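Local coordinates for RAP1B (Serratia marcescens, PDB 4AX2), which probably protects the bacterium from an amidase toxin delivered by its own type VI secretion system, at residues E69-I82 with R125-N137. Sequence-based numbering, arbitrary orientation. Where two conformers were deposited one is given.
Sequences EWMPFDIESGDEKI and RQLIAGNPDRTWN. With EDO (1,2-ethanediol), chain D; EDO (1,2-ethanediol), chain E.
A single antiparallel backbone bridge between Phe73 and Ile128, flanked by Leu127 packed on helix 75-89 on one side and an edge-to-face tryptophan pair on the other, joins the loop entering helix 75-89 to the loop leaving helix 118-126. Two hydrogen bonds frame this non-hydrogen-bonded pair: Ala129 N gives to Pro72 O (3.0 Å, N-H...O 170°), and Asp74 N gives to Leu127 O (2.9 Å), a more bent bond. Pro72, centre of an inverse gamma turn, also lays its CG 4.0 Å from Ile128 CG2. The other branch of Ile128, turned back beside its own backbone N (chi1 -67°), brings CD1 to within 3.8 Å of Met71 SD. In an all-helical immunity protein of this kind, such a lone bridge shows how two interhelical loops can be joined by two backbone bonds without forming a sheet. Leu127, the first residue past its helix, buries more surface than any other residue of the contact: its side chain and that of Phe73 lie side by side, pointing the same way, with Leu127 CB near Phe73 CE1, while CD1 reaches Ile82 CG1 at 3.7 Å and CD2 settles 3.9 Å from Gly78 CA. Ile82 in turn packs against Leu120 and Leu123 of helix 118-126. At the far end, Trp70 turns its benzo edge to the face of Trp136 in a T-shaped stack (six-membered ring of Trp70 to five-membered ring of Trp136, centroids 5.1 Å apart, planes at 81°), with CE3 above the rim of the indole. Trp136 also makes a cation-pi contact with Lys29, and Thr135 is the N-cap of its helix, OG1 accepting from Gln138 N. Between the two ends, residues 131-134 form a type I turn, with an Asx turn from Asn131 OD1 to Asp133 N, and Asp133 OD1 forms a salt bridge to Arg125 NH1 at 3.3 Å.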
loop_
_atom_site.group_PDB
_atom_site.type_symbol
_atom_site.label_atom_id
_atom_site.label_comp_id
_atom_site.label_asym_id
_atom_site.label_seq_id
_atom_site.Cartn_x
_atom_site.Cartn_y
_atom_site.Cartn_z
ATOM N N GLU A 69 -4.720 3.008 17.128
ATOM C CA GLU A 69 -5.050 4.170 17.964
ATOM C C GLU A 69 -6.145 5.032 17.307
ATOM O O GLU A 69 -6.858 5.737 18.006
ATOM C CB GLU A 69 -3.794 5.011 18.269
ATOM C CG GLU A 69 -4.047 6.184 19.211
ATOM C CD GLU A 69 -2.792 6.836 19.793
ATOM O OE1 GLU A 69 -1.678 6.577 19.294
ATOM O OE2 GLU A 69 -2.925 7.636 20.755
ATOM N N TRP A 70 -6.305 4.940 15.986
ATOM C CA TRP A 70 -7.142 5.893 15.250
ATOM C C TRP A 70 -8.438 5.313 14.765
ATOM O O TRP A 70 -9.097 5.900 13.902
ATOM C CB TRP A 70 -6.331 6.517 14.107
ATOM C CG TRP A 70 -4.989 6.940 14.636
ATOM C CD1 TRP A 70 -3.734 6.406 14.335
ATOM C CD2 TRP A 70 -4.747 7.932 15.683
ATOM N NE1 TRP A 70 -2.755 7.030 15.067
ATOM C CE2 TRP A 70 -3.305 7.948 15.911
ATOM C CE3 TRP A 70 -5.555 8.798 16.411
ATOM C CZ2 TRP A 70 -2.722 8.803 16.830
ATOM C CZ3 TRP A 70 -4.957 9.654 17.348
ATOM C CH2 TRP A 70 -3.573 9.652 17.551
ATOM N N MET A 71 -8.822 4.174 15.331
ATOM C CA MET A 71 -10.096 3.533 15.014
ATOM C C MET A 71 -10.623 2.690 16.167
ATOM O O MET A 71 -9.843 2.114 16.926
ATOM C CB MET A 71 -9.918 2.623 13.789
ATOM C CG MET A 71 -8.752 1.653 13.916
ATOM S SD MET A 71 -8.863 0.414 12.606
ATOM C CE MET A 71 -7.284 -0.424 12.854
ATOM N N PRO A 72 -11.962 2.566 16.279
ATOM C CA PRO A 72 -12.554 1.720 17.315
ATOM C C PRO A 72 -12.521 0.239 16.883
ATOM O O PRO A 72 -13.550 -0.372 16.590
ATOM C CB PRO A 72 -13.972 2.275 17.444
ATOM C CG PRO A 72 -14.298 2.754 16.081
ATOM C CD PRO A 72 -12.989 3.243 15.478
ATOM N N PHE A 73 -11.303 -0.289 16.834
ATOM C CA PHE A 73 -10.981 -1.600 16.277
ATOM C C PHE A 73 -11.270 -2.688 17.303
ATOM O O PHE A 73 -11.064 -2.498 18.513
ATOM C CB PHE A 73 -9.487 -1.597 15.942
ATOM C CG PHE A 73 -8.990 -2.836 15.263
ATOM C CD1 PHE A 73 -9.518 -3.245 14.045
ATOM C CD2 PHE A 73 -7.954 -3.568 15.819
ATOM C CE1 PHE A 73 -9.022 -4.363 13.397
ATOM C CE2 PHE A 73 -7.463 -4.706 15.189
ATOM C CZ PHE A 73 -8.008 -5.115 13.982
ATOM N N ASP A 74 -11.706 -3.848 16.835
ATOM C CA ASP A 74 -12.002 -4.954 17.753
ATOM C C ASP A 74 -10.717 -5.788 17.893
ATOM O O ASP A 74 -10.454 -6.691 17.107
ATOM C CB ASP A 74 -13.219 -5.730 17.217
ATOM C CG ASP A 74 -14.491 -4.833 17.090
ATOM O OD1 ASP A 74 -14.523 -3.711 17.664
ATOM O OD2 ASP A 74 -15.461 -5.247 16.411
ATOM N N ILE A 75 -9.896 -5.442 18.876
ATOM C CA ILE A 75 -8.530 -5.965 18.917
ATOM C C ILE A 75 -8.509 -7.458 19.270
ATOM O O ILE A 75 -7.775 -8.242 18.652
ATOM C CB ILE A 75 -7.632 -5.167 19.897
ATOM C CG1 ILE A 75 -6.152 -5.528 19.702
ATOM C CG2 ILE A 75 -8.030 -5.433 21.345
ATOM C CD1 ILE A 75 -5.685 -5.507 18.266
ATOM N N GLU A 76 -9.352 -7.839 20.230
ATOM C CA GLU A 76 -9.297 -9.179 20.818
ATOM C C GLU A 76 -9.568 -10.243 19.760
ATOM O O GLU A 76 -8.883 -11.271 19.734
ATOM C CB GLU A 76 -10.298 -9.308 21.974
ATOM C CG GLU A 76 -10.155 -10.583 22.804
ATOM C CD GLU A 76 -10.825 -11.797 22.176
ATOM O OE1 GLU A 76 -12.049 -11.747 21.925
ATOM O OE2 GLU A 76 -10.124 -12.807 21.941
ATOM N N SER A 77 -10.550 -9.997 18.890
ATOM C CA SER A 77 -10.831 -10.899 17.768
ATOM C C SER A 77 -10.141 -10.457 16.473
ATOM O O SER A 77 -9.755 -11.302 15.666
ATOM C CB SER A 77 -12.342 -11.016 17.520
ATOM O OG SER A 77 -12.782 -10.092 16.526
ATOM N N GLY A 78 -9.997 -9.144 16.281
ATOM C CA GLY A 78 -9.551 -8.584 14.996
ATOM C C GLY A 78 -8.124 -8.914 14.615
ATOM O O GLY A 78 -7.823 -9.113 13.432
ATOM N N ASP A 79 -7.246 -8.998 15.622
ATOM C CA ASP A 79 -5.843 -9.306 15.384
ATOM C C ASP A 79 -5.709 -10.579 14.564
ATOM O O ASP A 79 -5.143 -10.554 13.481
ATOM C CB ASP A 79 -5.097 -9.490 16.708
ATOM C CG ASP A 79 -3.682 -10.026 16.514
ATOM O OD1 ASP A 79 -3.084 -9.770 15.437
ATOM O OD2 ASP A 79 -3.177 -10.696 17.443
ATOM N N GLU A 80 -6.222 -11.689 15.091
ATOM C CA GLU A 80 -6.068 -12.971 14.406
ATOM C C GLU A 80 -6.932 -13.071 13.162
ATOM O O GLU A 80 -6.543 -13.734 12.222
ATOM C CB GLU A 80 -6.290 -14.161 15.338
ATOM C CG GLU A 80 -5.321 -14.209 16.502
ATOM C CD GLU A 80 -3.844 -14.211 16.106
ATOM O OE1 GLU A 80 -3.513 -14.522 14.940
ATOM O OE2 GLU A 80 -3.003 -13.911 17.000
ATOM N N LYS A 81 -8.089 -12.423 13.138
ATOM C CA LYS A 81 -8.904 -12.432 11.926
ATOM C C LYS A 81 -8.127 -11.776 10.770
ATOM O O LYS A 81 -8.036 -12.351 9.677
ATOM C CB LYS A 81 -10.266 -11.765 12.156
ATOM C CG LYS A 81 -11.261 -12.667 12.878
ATOM C CD LYS A 81 -12.686 -12.130 12.847
ATOM C CE LYS A 81 -13.700 -13.133 13.394
ATOM N NZ LYS A 81 -14.042 -14.224 12.423
ATOM N N ILE A 82 -7.548 -10.599 11.019
ATOM C CA ILE A 82 -6.666 -9.936 10.030
ATOM C C ILE A 82 -5.467 -10.805 9.668
ATOM O O ILE A 82 -5.120 -10.945 8.515
ATOM C CB ILE A 82 -6.174 -8.569 10.548
ATOM C CG1 ILE A 82 -7.319 -7.552 10.523
ATOM C CG2 ILE A 82 -4.991 -8.036 9.724
ATOM C CD1 ILE A 82 -7.787 -7.202 9.107
ATOM N N ARG A 125 -14.948 -3.843 7.471
ATOM C CA ARG A 125 -16.180 -3.262 7.970
ATOM C C ARG A 125 -16.652 -3.990 9.222
ATOM O O ARG A 125 -17.153 -3.357 10.149
ATOM C CB ARG A 125 -17.250 -3.302 6.884
ATOM C CG ARG A 125 -16.912 -2.362 5.741
ATOM C CD ARG A 125 -17.690 -2.676 4.475
ATOM N NE ARG A 125 -17.094 -1.959 3.354
ATOM C CZ ARG A 125 -17.311 -0.682 3.048
ATOM N NH1 ARG A 125 -18.152 0.064 3.768
ATOM N NH2 ARG A 125 -16.682 -0.148 1.999
ATOM N N GLN A 126 -16.434 -5.303 9.267
ATOM C CA GLN A 126 -16.864 -6.133 10.401
ATOM C C GLN A 126 -16.109 -5.848 11.700
ATOM O O GLN A 126 -16.672 -6.004 12.786
ATOM C CB GLN A 126 -16.709 -7.617 10.051
ATOM C CG GLN A 126 -17.557 -8.048 8.867
ATOM C CD GLN A 126 -17.346 -9.498 8.489
ATOM O OE1 GLN A 126 -16.230 -10.012 8.570
ATOM N NE2 GLN A 126 -18.420 -10.162 8.056
ATOM N N LEU A 127 -14.859 -5.400 11.596
ATOM C CA LEU A 127 -13.985 -5.249 12.765
ATOM C C LEU A 127 -14.029 -3.866 13.430
ATOM O O LEU A 127 -13.195 -3.571 14.312
ATOM C CB LEU A 127 -12.537 -5.586 12.369
ATOM C CG LEU A 127 -12.323 -7.036 11.897
ATOM C CD1 LEU A 127 -10.868 -7.278 11.547
ATOM C CD2 LEU A 127 -12.823 -8.050 12.932
ATOM N N ILE A 128 -14.952 -3.019 12.972
ATOM C CA ILE A 128 -15.106 -1.654 13.487
ATOM C C ILE A 128 -16.380 -1.559 14.321
ATOM O O ILE A 128 -17.466 -1.930 13.855
ATOM C CB ILE A 128 -15.125 -0.606 12.348
ATOM C CG1 ILE A 128 -13.749 -0.552 11.659
ATOM C CG2 ILE A 128 -15.504 0.783 12.871
ATOM C CD1 ILE A 128 -12.577 -0.251 12.587
ATOM N N ALA A 129 -16.229 -1.110 15.566
ATOM C CA ALA A 129 -17.387 -0.803 16.418
ATOM C C ALA A 129 -18.125 0.394 15.837
ATOM O O ALA A 129 -17.504 1.337 15.336
ATOM C CB ALA A 129 -16.956 -0.521 17.856
ATOM N N GLY A 130 -19.453 0.355 15.891
ATOM C CA GLY A 130 -20.272 1.362 15.229
ATOM C C GLY A 130 -20.186 1.375 13.709
ATOM O O GLY A 130 -19.795 0.380 13.071
ATOM N N ASN A 131 -20.561 2.516 13.131
ATOM C CA ASN A 131 -20.599 2.717 11.682
ATOM C C ASN A 131 -19.181 2.712 11.136
ATOM O O ASN A 131 -18.387 3.573 11.498
ATOM C CB ASN A 131 -21.240 4.075 11.370
ATOM C CG ASN A 131 -21.473 4.307 9.890
ATOM O OD1 ASN A 131 -20.887 3.651 9.027
ATOM N ND2 ASN A 131 -22.362 5.262 9.588
ATOM N N PRO A 132 -18.861 1.763 10.236
ATOM C CA PRO A 132 -17.483 1.736 9.760
ATOM C C PRO A 132 -17.124 2.843 8.765
ATOM O O PRO A 132 -15.958 2.945 8.384
ATOM C CB PRO A 132 -17.377 0.364 9.084
ATOM C CG PRO A 132 -18.751 0.085 8.606
ATOM C CD PRO A 132 -19.661 0.662 9.665
ATOM N N ASP A 133 -18.102 3.641 8.336
ATOM C CA ASP A 133 -17.842 4.766 7.427
ATOM C C ASP A 133 -17.504 6.090 8.146
ATOM O O ASP A 133 -17.176 7.083 7.492
ATOM C CB ASP A 133 -19.028 5.015 6.490
ATOM C CG ASP A 133 -19.306 3.849 5.540
ATOM O OD1 ASP A 133 -18.535 2.872 5.525
ATOM O OD2 ASP A 133 -20.343 3.918 4.827
ATOM N N ARG A 134 -17.593 6.128 9.470
ATOM C CA ARG A 134 -17.205 7.341 10.194
ATOM C C ARG A 134 -15.685 7.438 10.231
ATOM O O ARG A 134 -14.982 6.452 9.934
ATOM C CB ARG A 134 -17.829 7.364 11.587
ATOM C CG ARG A 134 -19.328 7.655 11.499
ATOM C CD ARG A 134 -20.023 7.659 12.840
ATOM N NE ARG A 134 -19.590 8.745 13.706
ATOM C CZ ARG A 134 -20.101 9.973 13.727
ATOM N NH1 ARG A 134 -21.092 10.329 12.906
ATOM N NH2 ARG A 134 -19.610 10.859 14.576
ATOM N N THR A 135 -15.184 8.625 10.567
ATOM C CA THR A 135 -13.751 8.873 10.634
ATOM C C THR A 135 -13.339 9.267 12.034
ATOM O O THR A 135 -14.176 9.681 12.849
ATOM C CB THR A 135 -13.349 10.009 9.677
ATOM O OG1 THR A 135 -13.776 11.265 10.216
ATOM C CG2 THR A 135 -13.958 9.801 8.281
ATOM N N TRP A 136 -12.042 9.158 12.323
ATOM C CA TRP A 136 -11.547 9.577 13.629
ATOM C C TRP A 136 -11.849 11.033 13.892
ATOM O O TRP A 136 -12.253 11.409 14.996
ATOM C CB TRP A 136 -10.042 9.321 13.752
ATOM C CG TRP A 136 -9.553 9.522 15.153
ATOM C CD1 TRP A 136 -9.464 8.585 16.173
ATOM C CD2 TRP A 136 -9.114 10.779 15.751
ATOM N NE1 TRP A 136 -8.975 9.162 17.319
ATOM C CE2 TRP A 136 -8.756 10.478 17.126
ATOM C CE3 TRP A 136 -8.965 12.069 15.285
ATOM C CZ2 TRP A 136 -8.277 11.451 17.986
ATOM C CZ3 TRP A 136 -8.489 13.044 16.155
ATOM C CH2 TRP A 136 -8.150 12.739 17.473
ATOM N N ASN A 137 -11.658 11.886 12.884
ATOM C CA ASN A 137 -11.958 13.306 13.040
ATOM C C ASN A 137 -13.407 13.580 13.393
ATOM O O ASN A 137 -13.708 14.404 14.271
ATOM C CB ASN A 137 -11.574 14.076 11.774
ATOM C CG ASN A 137 -10.091 14.307 11.681
ATOM O OD1 ASN A 137 -9.378 14.190 12.670
ATOM N ND2 ASN A 137 -9.616 14.666 10.492
HETATM C C1 EDO D . -23.965 6.662 11.955
HETATM O O1 EDO D . -23.776 6.372 13.356
HETATM C C2 EDO D . -23.975 8.170 11.734
HETATM O O2 EDO D . -22.937 8.538 10.823
HETATM C C1 EDO E . -19.974 2.225 1.349
HETATM O O1 EDO E . -20.317 2.005 2.717
HETATM C C2 EDO E . -19.185 3.527 1.255
HETATM O O2 EDO E . -17.801 3.206 1.157
#